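Local atomic coordinates of transcriptional regulator (Aquifex aeolicus, PDB entry 2EH3), a protein that probably binds DNA through an N-terminal helix-turn-helix and regulates transcription as a dimer, as in other TetR/AcrR-family regulators. Residues K59-L64 and E78-V83; D114-F119 and I133-I138; L139-Q144 and E162-G167. All blocks are in the same frame, centred on the assembly; numbering follows the deposited sequence.

Interaction 1: residues K59-L64 and E78-V83; sequences KKIISL and EMFLEV. With MG (magnesium ion), chain C; MG (magnesium ion), chain B.
E82 OE2 is gripped twice: it binds the magnesium ion of chain C at 2.5 Å and takes a hydrogen bond from K161 of helix 157-171. One turn earlier on helix 73-86, E78 OE2 binds the same ion at 2.3 Å, also receiving a weak bond from K161. The other oxygen, E78 OE1, reaches the magnesium ion of chain B at 2.3 Å, a site that E75 joins, so one carboxylate bridges two metals. The extended chain of E78, with CG anti to the backbone N (chi1 175°), carries the carboxylate out to the two ions. Water 1, itself a ligand of the chain C ion, donates to E82 OE1 at 2.7 Å. Glutamate suits these positions, offering two oxygens on a long arm.

The inner side of the same helix is apolar and packs against helix 46-67; segments 59-64 and 78-83 run nearly antiparallel, at 162°. L64 is directed toward helix 73-86, and its CD1 presses on CG of M79, a selenomethionine, at a tight 3.3 Å; the two side chains slide past each other in opposite directions. The leucine fork is turned to chi2 136°, away from the staggered positions, which suggests some strain. Its CD1 also lies 3.7 Å from V83 CG2, while CD2 meets F80 near its CB. One turn back, I61 brings CD1 obliquely to the F80 ring, 3.7 Å from CE1, and touches V83 as well. Branched aliphatic groups fill this buried seam well, with K60 at its margin paired to E87. Helix 73-86 is thus two-sided, apolar toward helix 46-67 and acidic on its metal-binding side, where magnesium and the K161 ammonium are likely to offset the repulsion between clustered carboxylates.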
loop_
_atom_site.group_PDB
_atom_site.type_symbol
_atom_site.label_atom_id
_atom_site.label_comp_id
_atom_site.label_asym_id
_atom_site.label_seq_id
_atom_site.Cartn_x
_atom_site.Cartn_y
_atom_site.Cartn_z
ATOM N N LYS A 59 18.882 6.236 -3.311
ATOM C CA LYS A 59 20.220 6.075 -3.877
ATOM C C LYS A 59 20.789 4.706 -3.578
ATOM O O LYS A 59 21.542 4.180 -4.398
ATOM C CB LYS A 59 21.160 7.177 -3.389
ATOM C CG LYS A 59 20.993 8.447 -4.199
ATOM C CD LYS A 59 21.686 9.637 -3.570
ATOM C CE LYS A 59 21.706 10.789 -4.541
ATOM N NZ LYS A 59 20.376 10.966 -5.192
ATOM N N LYS A 60 20.453 4.128 -2.421
ATOM C CA LYS A 60 20.937 2.784 -2.097
ATOM C C LYS A 60 20.261 1.806 -3.055
ATOM O O LYS A 60 20.853 0.784 -3.426
ATOM C CB LYS A 60 20.603 2.395 -0.642
ATOM C CG LYS A 60 21.440 3.146 0.368
ATOM C CD LYS A 60 20.992 2.896 1.804
ATOM C CE LYS A 60 21.767 3.820 2.743
ATOM N NZ LYS A 60 21.185 3.919 4.113
ATOM N N ILE A 61 19.022 2.116 -3.446
ATOM C CA ILE A 61 18.287 1.258 -4.367
ATOM C C ILE A 61 18.890 1.361 -5.762
ATOM O O ILE A 61 19.073 0.348 -6.449
ATOM C CB ILE A 61 16.789 1.634 -4.404
ATOM C CG1 ILE A 61 16.177 1.392 -3.017
ATOM C CG2 ILE A 61 16.055 0.788 -5.448
ATOM C CD1 ILE A 61 16.297 -0.030 -2.523
ATOM N N ILE A 62 19.200 2.580 -6.181
ATOM C CA ILE A 62 19.834 2.766 -7.484
ATOM C C ILE A 62 21.150 1.977 -7.488
ATOM O O ILE A 62 21.441 1.264 -8.455
ATOM C CB ILE A 62 20.101 4.257 -7.749
ATOM C CG1 ILE A 62 18.753 4.963 -7.903
ATOM C CG2 ILE A 62 20.984 4.459 -9.001
ATOM C CD1 ILE A 62 18.876 6.466 -8.148
ATOM N N SER A 63 21.940 2.106 -6.422
ATOM C CA SER A 63 23.210 1.371 -6.322
ATOM C C SER A 63 22.997 -0.131 -6.412
ATOM O O SER A 63 23.763 -0.838 -7.077
ATOM C CB SER A 63 23.913 1.684 -4.996
ATOM O OG SER A 63 24.377 3.013 -5.012
ATOM N N LEU A 64 21.966 -0.624 -5.728
ATOM C CA LEU A 64 21.656 -2.042 -5.751
ATOM C C LEU A 64 21.469 -2.528 -7.194
ATOM O O LEU A 64 22.024 -3.560 -7.590
ATOM C CB LEU A 64 20.383 -2.308 -4.934
ATOM C CG LEU A 64 19.839 -3.741 -4.920
ATOM C CD1 LEU A 64 19.443 -4.121 -3.500
ATOM C CD2 LEU A 64 18.651 -3.856 -5.838
ATOM N N GLU A 78 16.466 -10.915 -3.868
ATOM C CA GLU A 78 16.837 -11.208 -2.504
ATOM C C GLU A 78 17.600 -10.019 -1.910
ATOM O O GLU A 78 17.378 -9.639 -0.756
ATOM C CB GLU A 78 17.712 -12.450 -2.466
ATOM C CG GLU A 78 18.253 -12.749 -1.032
ATOM C CD GLU A 78 19.192 -13.914 -0.966
ATOM O OE1 GLU A 78 19.331 -14.676 -1.943
ATOM O OE2 GLU A 78 19.835 -14.054 0.110
HETATM N N MSE A 79 18.481 -9.421 -2.700
HETATM C CA MSE A 79 19.254 -8.272 -2.230
HETATM C C MSE A 79 18.384 -7.057 -1.983
HETATM O O MSE A 79 18.599 -6.302 -1.029
HETATM C CB MSE A 79 20.315 -7.929 -3.268
HETATM C CG MSE A 79 21.216 -6.809 -2.859
HETATM SE SE MSE A 79 22.517 -7.347 -1.518
HETATM C CE MSE A 79 23.049 -8.975 -2.259
ATOM N N PHE A 80 17.402 -6.886 -2.863
ATOM C CA PHE A 80 16.441 -5.780 -2.791
ATOM C C PHE A 80 15.690 -5.910 -1.463
ATOM O O PHE A 80 15.553 -4.945 -0.725
ATOM C CB PHE A 80 15.502 -5.893 -4.033
ATOM C CG PHE A 80 14.634 -4.665 -4.329
ATOM C CD1 PHE A 80 14.675 -3.515 -3.542
ATOM C CD2 PHE A 80 13.752 -4.706 -5.407
ATOM C CE1 PHE A 80 13.846 -2.418 -3.821
ATOM C CE2 PHE A 80 12.915 -3.606 -5.698
ATOM C CZ PHE A 80 12.975 -2.469 -4.891
ATOM N N LEU A 81 15.201 -7.110 -1.155
ATOM C CA LEU A 81 14.508 -7.317 0.111
ATOM C C LEU A 81 15.437 -7.079 1.300
ATOM O O LEU A 81 15.033 -6.488 2.294
ATOM C CB LEU A 81 13.929 -8.738 0.166
ATOM C CG LEU A 81 13.353 -9.183 1.523
ATOM C CD1 LEU A 81 12.176 -8.329 1.952
ATOM C CD2 LEU A 81 12.928 -10.658 1.404
ATOM N N GLU A 82 16.692 -7.511 1.204
ATOM C CA GLU A 82 17.591 -7.299 2.321
ATOM C C GLU A 82 17.787 -5.800 2.606
ATOM O O GLU A 82 17.765 -5.382 3.769
ATOM C CB GLU A 82 18.928 -7.976 2.036
ATOM C CG GLU A 82 18.847 -9.491 2.147
ATOM C CD GLU A 82 20.020 -10.181 1.502
ATOM O OE1 GLU A 82 20.792 -9.491 0.801
ATOM O OE2 GLU A 82 20.180 -11.426 1.649
ATOM N N VAL A 83 17.967 -5.003 1.550
ATOM C CA VAL A 83 18.142 -3.561 1.723
ATOM C C VAL A 83 16.871 -2.945 2.285
ATOM O O VAL A 83 16.947 -2.161 3.225
ATOM C CB VAL A 83 18.523 -2.875 0.396
ATOM C CG1 VAL A 83 18.406 -1.335 0.522
ATOM C CG2 VAL A 83 19.953 -3.293 0.021
HETATM MG MG MG C . 21.841 -13.050 0.750
HETATM MG MG MG B . 21.172 -16.062 -2.341
HETATM O O HOH W 1 21.631 -11.417 -0.936
HETATM O O HOH W 2 22.789 -17.469 -3.397
HETATM O O HOH W 3 19.780 -17.938 -2.059
#

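Interaction 2: residues D114-F119 and I133-I138; sequences DAKRRF and ILSEII
K116 and E136 join helices 105-126 and 131-152 in the all-helical C-terminal domain of the TetR fold. K116 NZ reaches E136 OE2 at 3.3 Å, a weak hydrogen bond within a salt bridge. The lysine chain starts anti to the backbone N (chi1 -164°) and bends near its end, chi3 98°, bringing the ammonium over. K116 NZ also has a long, weak ion pair with E120. The strongest partner of E136 OE2 is the hydroxyl of Y149 of the second subunit, and K163 of that subunit adds a salt bridge. A buried carboxylate oxygen is thereby shared by three partners, an environment likely to favour its charged form; a glutamate is long enough to serve both its own subunit and the other.

S135 lies between the helices, and the residue is small enough for the backbones to come close: its CA is 6.5 Å from that of K116. Its hydroxyl has the E132 carbonyl as strongest partner, with the E120 carboxylate also within bonding reach; K116 NZ, 3.8 Å from S135 OG, is not hydrogen-bonded to it. On the far side of helix 105-126, D114, R117 and R118 form a salt-bridge network. D114 OD2 lies in the guanidinium plane of R118, whose NE donates to it at 2.9 Å from the syn side, 28° out of the carboxylate plane; H58 of helix 46-67 also bonds to OD2. R117 NH2 adds a weak bond to D114 OD1 at 3.1 Å.

The apolar packing is carried by F119, its ring backed by F65 and L77. The ring passes S135, with CD2 4.0 Å from the serine CB, then meets I138 at about a right angle: CE2 comes edge-on to the isoleucine CB at 3.7 Å, while CZ touches CG2 and CD1.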
loop_
_atom_site.group_PDB
_atom_site.type_symbol
_atom_site.label_atom_id
_atom_site.label_comp_id
_atom_site.label_asym_id
_atom_site.label_seq_id
_atom_site.Cartn_x
_atom_site.Cartn_y
_atom_site.Cartn_z
ATOM N N ASP A 114 10.357 4.932 -10.473
ATOM C CA ASP A 114 11.758 4.819 -10.856
ATOM C C ASP A 114 12.272 3.424 -10.593
ATOM O O ASP A 114 12.983 2.852 -11.430
ATOM C CB ASP A 114 12.651 5.800 -10.103
ATOM C CG ASP A 114 14.098 5.743 -10.587
ATOM O OD1 ASP A 114 14.354 6.137 -11.744
ATOM O OD2 ASP A 114 14.972 5.278 -9.830
ATOM N N ALA A 115 11.930 2.864 -9.435
ATOM C CA ALA A 115 12.374 1.513 -9.118
ATOM C C ALA A 115 11.777 0.551 -10.154
ATOM O O ALA A 115 12.451 -0.382 -10.611
ATOM C CB ALA A 115 11.910 1.118 -7.710
ATOM N N LYS A 116 10.508 0.773 -10.512
ATOM C CA LYS A 116 9.846 -0.088 -11.488
ATOM C C LYS A 116 10.539 -0.005 -12.847
ATOM O O LYS A 116 10.755 -1.041 -13.490
ATOM C CB LYS A 116 8.374 0.304 -11.643
ATOM C CG LYS A 116 7.551 -0.769 -12.333
ATOM C CD LYS A 116 6.067 -0.511 -12.143
ATOM C CE LYS A 116 5.459 0.198 -13.337
ATOM N NZ LYS A 116 5.319 -0.722 -14.491
ATOM N N ARG A 117 10.891 1.211 -13.274
ATOM C CA ARG A 117 11.570 1.385 -14.556
ATOM C C ARG A 117 12.901 0.642 -14.556
ATOM O O ARG A 117 13.237 -0.037 -15.532
ATOM C CB ARG A 117 11.829 2.867 -14.868
ATOM C CG ARG A 117 10.598 3.658 -15.307
ATOM C CD ARG A 117 10.999 5.014 -15.918
ATOM N NE ARG A 117 11.756 5.867 -14.997
ATOM C CZ ARG A 117 11.204 6.650 -14.071
ATOM N NH1 ARG A 117 9.888 6.692 -13.944
ATOM N NH2 ARG A 117 11.964 7.388 -13.273
ATOM N N ARG A 118 13.654 0.745 -13.459
ATOM C CA ARG A 118 14.939 0.061 -13.397
ATOM C C ARG A 118 14.795 -1.449 -13.377
ATOM O O ARG A 118 15.578 -2.177 -14.004
ATOM C CB ARG A 118 15.718 0.521 -12.164
ATOM C CG ARG A 118 16.113 1.953 -12.272
ATOM C CD ARG A 118 16.804 2.411 -11.010
ATOM N NE ARG A 118 17.146 3.832 -11.084
ATOM C CZ ARG A 118 18.273 4.287 -11.625
ATOM N NH1 ARG A 118 19.155 3.435 -12.133
ATOM N NH2 ARG A 118 18.511 5.586 -11.650
ATOM N N PHE A 119 13.808 -1.940 -12.638
ATOM C CA PHE A 119 13.580 -3.351 -12.577
ATOM C C PHE A 119 13.165 -3.855 -13.965
ATOM O O PHE A 119 13.606 -4.920 -14.425
ATOM C CB PHE A 119 12.499 -3.629 -11.531
ATOM C CG PHE A 119 12.269 -5.076 -11.277
ATOM C CD1 PHE A 119 13.320 -5.993 -11.273
ATOM C CD2 PHE A 119 10.969 -5.525 -11.015
ATOM C CE1 PHE A 119 13.085 -7.343 -11.009
ATOM C CE2 PHE A 119 10.725 -6.858 -10.753
ATOM C CZ PHE A 119 11.778 -7.772 -10.747
ATOM N N ILE A 133 5.047 -7.205 -17.449
ATOM C CA ILE A 133 4.119 -7.968 -16.609
ATOM C C ILE A 133 4.797 -8.405 -15.311
ATOM O O ILE A 133 4.250 -8.249 -14.212
ATOM C CB ILE A 133 3.630 -9.260 -17.360
ATOM C CG1 ILE A 133 2.983 -8.882 -18.694
ATOM C CG2 ILE A 133 2.666 -10.049 -16.475
ATOM C CD1 ILE A 133 2.701 -10.048 -19.618
ATOM N N LEU A 134 5.991 -8.953 -15.454
ATOM C CA LEU A 134 6.730 -9.443 -14.296
ATOM C C LEU A 134 7.045 -8.330 -13.324
ATOM O O LEU A 134 7.032 -8.542 -12.102
ATOM C CB LEU A 134 8.043 -10.079 -14.751
ATOM C CG LEU A 134 7.953 -11.451 -15.413
ATOM C CD1 LEU A 134 9.288 -11.784 -16.139
ATOM C CD2 LEU A 134 7.620 -12.482 -14.331
ATOM N N SER A 135 7.320 -7.130 -13.830
ATOM C CA SER A 135 7.654 -6.051 -12.910
ATOM C C SER A 135 6.466 -5.718 -12.011
ATOM O O SER A 135 6.669 -5.463 -10.825
ATOM C CB SER A 135 8.116 -4.789 -13.662
ATOM O OG SER A 135 7.035 -4.159 -14.345
ATOM N N GLU A 136 5.245 -5.732 -12.567
ATOM C CA GLU A 136 4.023 -5.449 -11.828
ATOM C C GLU A 136 3.784 -6.532 -10.783
ATOM O O GLU A 136 3.501 -6.245 -9.597
ATOM C CB GLU A 136 2.819 -5.430 -12.767
ATOM C CG GLU A 136 2.898 -4.410 -13.907
ATOM C CD GLU A 136 2.426 -3.027 -13.520
ATOM O OE1 GLU A 136 2.164 -2.780 -12.312
ATOM O OE2 GLU A 136 2.340 -2.183 -14.431
ATOM N N ILE A 137 3.881 -7.780 -11.227
ATOM C CA ILE A 137 3.670 -8.911 -10.328
ATOM C C ILE A 137 4.666 -8.915 -9.168
ATOM O O ILE A 137 4.293 -9.009 -7.989
ATOM C CB ILE A 137 3.849 -10.249 -11.057
ATOM C CG1 ILE A 137 2.748 -10.440 -12.122
ATOM C CG2 ILE A 137 3.813 -11.384 -10.030
ATOM C CD1 ILE A 137 3.030 -11.587 -13.099
ATOM N N ILE A 138 5.940 -8.828 -9.510
ATOM C CA ILE A 138 6.972 -8.914 -8.494
ATOM C C ILE A 138 7.003 -7.724 -7.560
ATOM O O ILE A 138 7.148 -7.902 -6.346
ATOM C CB ILE A 138 8.323 -9.169 -9.166
ATOM C CG1 ILE A 138 8.255 -10.544 -9.846
ATOM C CG2 ILE A 138 9.452 -9.154 -8.128
ATOM C CD1 ILE A 138 9.453 -10.862 -10.734
#

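Interaction 3: residues L139-Q144 and E162-G167; sequences LGFLRQ and EKLREG
F141 reaches across to helix 157-171 and meets backbone as much as side chain. Two carbonyl oxygens lie at its ring edge, in the plane of the ring: K163 O stands 3.4 Å from CZ, and L164 O is 3.8 Å from CE2. The slightly positive C-H edge of an aromatic ring is a favourable neighbour for carbonyl oxygens, although these are weak contacts; K163 O already takes the helical hydrogen bond of G167 N. With CG anti to the backbone N (chi1 173°), the benzyl group is sent directly toward the other helix.

Shape decides the next contact. G167 CA approaches the ring obliquely, 3.7 Å from CE2, and the absence of a side chain matters: a beta carbon on this residue would point toward the other helix and clash with F141 CZ. Glycine therefore fits this place, letting the large ring sit against the helix backbone.

The remaining contacts are apolar. L164 lays CD1 obliquely against the ring, 3.9 Å from CE2, and the same methyl makes a looser contact with L142 CD1 at 4.4 Å. Trading the phenylalanine for an alanine here would probably open a gap beside G167 and leave L164 with little more than the distant L142 to pack on from this segment.

Segments 139-144 and 162-167 run nearly antiparallel, at 158°. On one side L142 and L164 lean on helix 73-86, touching F80 and L81 respectively. On the dimer side F141 packs on E136 of the second subunit, whose carboxylate also pairs with the K163 ammonium; this placement is consistent with the four-helix dimer interface through which TetR-family proteins associate, to which helices 131-152 and 157-171 of each subunit contribute.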
loop_
_atom_site.group_PDB
_atom_site.type_symbol
_atom_site.label_atom_id
_atom_site.label_comp_id
_atom_site.label_asym_id
_atom_site.label_seq_id
_atom_site.Cartn_x
_atom_site.Cartn_y
_atom_site.Cartn_z
ATOM N N LEU A 139 6.847 -6.510 -8.075
ATOM C CA LEU A 139 6.815 -5.370 -7.163
ATOM C C LEU A 139 5.587 -5.467 -6.264
ATOM O O LEU A 139 5.653 -5.135 -5.085
ATOM C CB LEU A 139 6.781 -4.042 -7.922
ATOM C CG LEU A 139 8.101 -3.606 -8.553
ATOM C CD1 LEU A 139 7.925 -2.212 -9.173
ATOM C CD2 LEU A 139 9.188 -3.555 -7.503
ATOM N N GLY A 140 4.469 -5.925 -6.824
ATOM C CA GLY A 140 3.261 -6.080 -6.029
ATOM C C GLY A 140 3.467 -7.091 -4.912
ATOM O O GLY A 140 3.113 -6.847 -3.753
ATOM N N PHE A 141 4.082 -8.209 -5.259
ATOM C CA PHE A 141 4.352 -9.274 -4.293
ATOM C C PHE A 141 5.309 -8.790 -3.204
ATOM O O PHE A 141 5.072 -9.027 -2.017
ATOM C CB PHE A 141 4.911 -10.472 -5.086
ATOM C CG PHE A 141 5.409 -11.629 -4.246
ATOM C CD1 PHE A 141 4.674 -12.125 -3.166
ATOM C CD2 PHE A 141 6.606 -12.267 -4.598
ATOM C CE1 PHE A 141 5.131 -13.260 -2.448
ATOM C CE2 PHE A 141 7.050 -13.384 -3.897
ATOM C CZ PHE A 141 6.305 -13.880 -2.823
ATOM N N LEU A 142 6.371 -8.097 -3.596
ATOM C CA LEU A 142 7.342 -7.607 -2.612
ATOM C C LEU A 142 6.645 -6.622 -1.684
ATOM O O LEU A 142 6.838 -6.670 -0.462
ATOM C CB LEU A 142 8.510 -6.954 -3.339
ATOM C CG LEU A 142 9.675 -6.407 -2.532
ATOM C CD1 LEU A 142 10.314 -7.524 -1.713
ATOM C CD2 LEU A 142 10.672 -5.796 -3.514
ATOM N N ARG A 143 5.813 -5.739 -2.235
ATOM C CA ARG A 143 5.105 -4.773 -1.392
ATOM C C ARG A 143 4.131 -5.480 -0.421
ATOM O O ARG A 143 4.051 -5.112 0.753
ATOM C CB ARG A 143 4.446 -3.729 -2.297
ATOM C CG ARG A 143 5.571 -2.953 -3.032
ATOM C CD ARG A 143 5.081 -2.070 -4.174
ATOM N NE ARG A 143 4.385 -0.877 -3.698
ATOM C CZ ARG A 143 3.754 -0.024 -4.498
ATOM N NH1 ARG A 143 3.726 -0.237 -5.796
ATOM N NH2 ARG A 143 3.172 1.055 -4.004
ATOM N N GLN A 144 3.450 -6.537 -0.881
ATOM C CA GLN A 144 2.535 -7.318 -0.042
ATOM C C GLN A 144 3.335 -7.899 1.141
ATOM O O GLN A 144 2.908 -7.830 2.299
ATOM C CB GLN A 144 1.912 -8.467 -0.857
ATOM C CG GLN A 144 1.106 -9.520 -0.077
ATOM C CD GLN A 144 -0.356 -9.149 0.139
ATOM O OE1 GLN A 144 -0.889 -8.261 -0.521
ATOM N NE2 GLN A 144 -1.014 -9.854 1.048
ATOM N N GLU A 162 12.253 -16.480 2.883
ATOM C CA GLU A 162 11.673 -17.747 2.496
ATOM C C GLU A 162 10.423 -17.510 1.632
ATOM O O GLU A 162 10.271 -18.127 0.584
ATOM C CB GLU A 162 11.330 -18.556 3.758
ATOM C CG GLU A 162 10.783 -19.936 3.462
ATOM C CD GLU A 162 10.528 -20.734 4.732
ATOM O OE1 GLU A 162 11.512 -21.198 5.352
ATOM O OE2 GLU A 162 9.349 -20.849 5.096
ATOM N N LYS A 163 9.544 -16.609 2.066
ATOM C CA LYS A 163 8.350 -16.290 1.295
ATOM C C LYS A 163 8.698 -15.769 -0.094
ATOM O O LYS A 163 8.114 -16.184 -1.090
ATOM C CB LYS A 163 7.515 -15.229 2.027
ATOM C CG LYS A 163 7.078 -15.679 3.419
ATOM C CD LYS A 163 5.955 -16.677 3.341
ATOM C CE LYS A 163 4.622 -15.961 3.379
ATOM N NZ LYS A 163 3.504 -16.938 3.315
ATOM N N LEU A 164 9.644 -14.845 -0.155
ATOM C CA LEU A 164 10.038 -14.266 -1.454
ATOM C C LEU A 164 10.622 -15.351 -2.354
ATOM O O LEU A 164 10.248 -15.479 -3.516
ATOM C CB LEU A 164 11.094 -13.154 -1.234
ATOM C CG LEU A 164 11.559 -12.522 -2.538
ATOM C CD1 LEU A 164 10.455 -11.653 -3.112
ATOM C CD2 LEU A 164 12.746 -11.621 -2.251
ATOM N N ARG A 165 11.550 -16.137 -1.813
ATOM C CA ARG A 165 12.189 -17.209 -2.576
ATOM C C ARG A 165 11.166 -18.158 -3.203
ATOM O O ARG A 165 11.245 -18.471 -4.406
ATOM C CB ARG A 165 13.142 -18.005 -1.658
ATOM C CG ARG A 165 13.834 -19.173 -2.349
ATOM C CD ARG A 165 14.724 -19.942 -1.380
ATOM N NE ARG A 165 15.186 -19.076 -0.304
ATOM C CZ ARG A 165 14.923 -19.261 0.988
ATOM N NH1 ARG A 165 14.195 -20.311 1.401
ATOM N NH2 ARG A 165 15.365 -18.377 1.869
ATOM N N GLU A 166 10.200 -18.617 -2.413
ATOM C CA GLU A 166 9.219 -19.539 -2.968
ATOM C C GLU A 166 8.333 -18.915 -4.020
ATOM O O GLU A 166 8.023 -19.562 -5.023
ATOM C CB GLU A 166 8.396 -20.166 -1.842
ATOM C CG GLU A 166 9.215 -21.233 -1.087
ATOM C CD GLU A 166 9.871 -22.270 -2.020
ATOM O OE1 GLU A 166 9.135 -22.969 -2.764
ATOM O OE2 GLU A 166 11.129 -22.387 -2.006
ATOM N N GLY A 167 7.951 -17.661 -3.810
ATOM C CA GLY A 167 7.102 -16.998 -4.782
ATOM C C GLY A 167 7.831 -16.723 -6.075
ATOM O O GLY A 167 7.232 -16.891 -7.140
#

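In the fold
Followed from the N terminus, the three contacts come in series, none nested in or crossing another. Interaction 1 closes the short connection between helices 46-67 and 73-86, joining the long helix that follows the helix-turn-helix region to the C-terminal domain. Interaction 2 closes the turn between helices 105-126 and 131-152, and interaction 3 the turn leading into helix 157-171; both use helix 131-152 and reach the second subunit. They also touch one another: I62 packs on R118 between interactions 1 and 2, F80 on L142 and L81 on L164 between 1 and 3, and K116 on L139 between 2 and 3, so that the three contacts abut across adjoining helices.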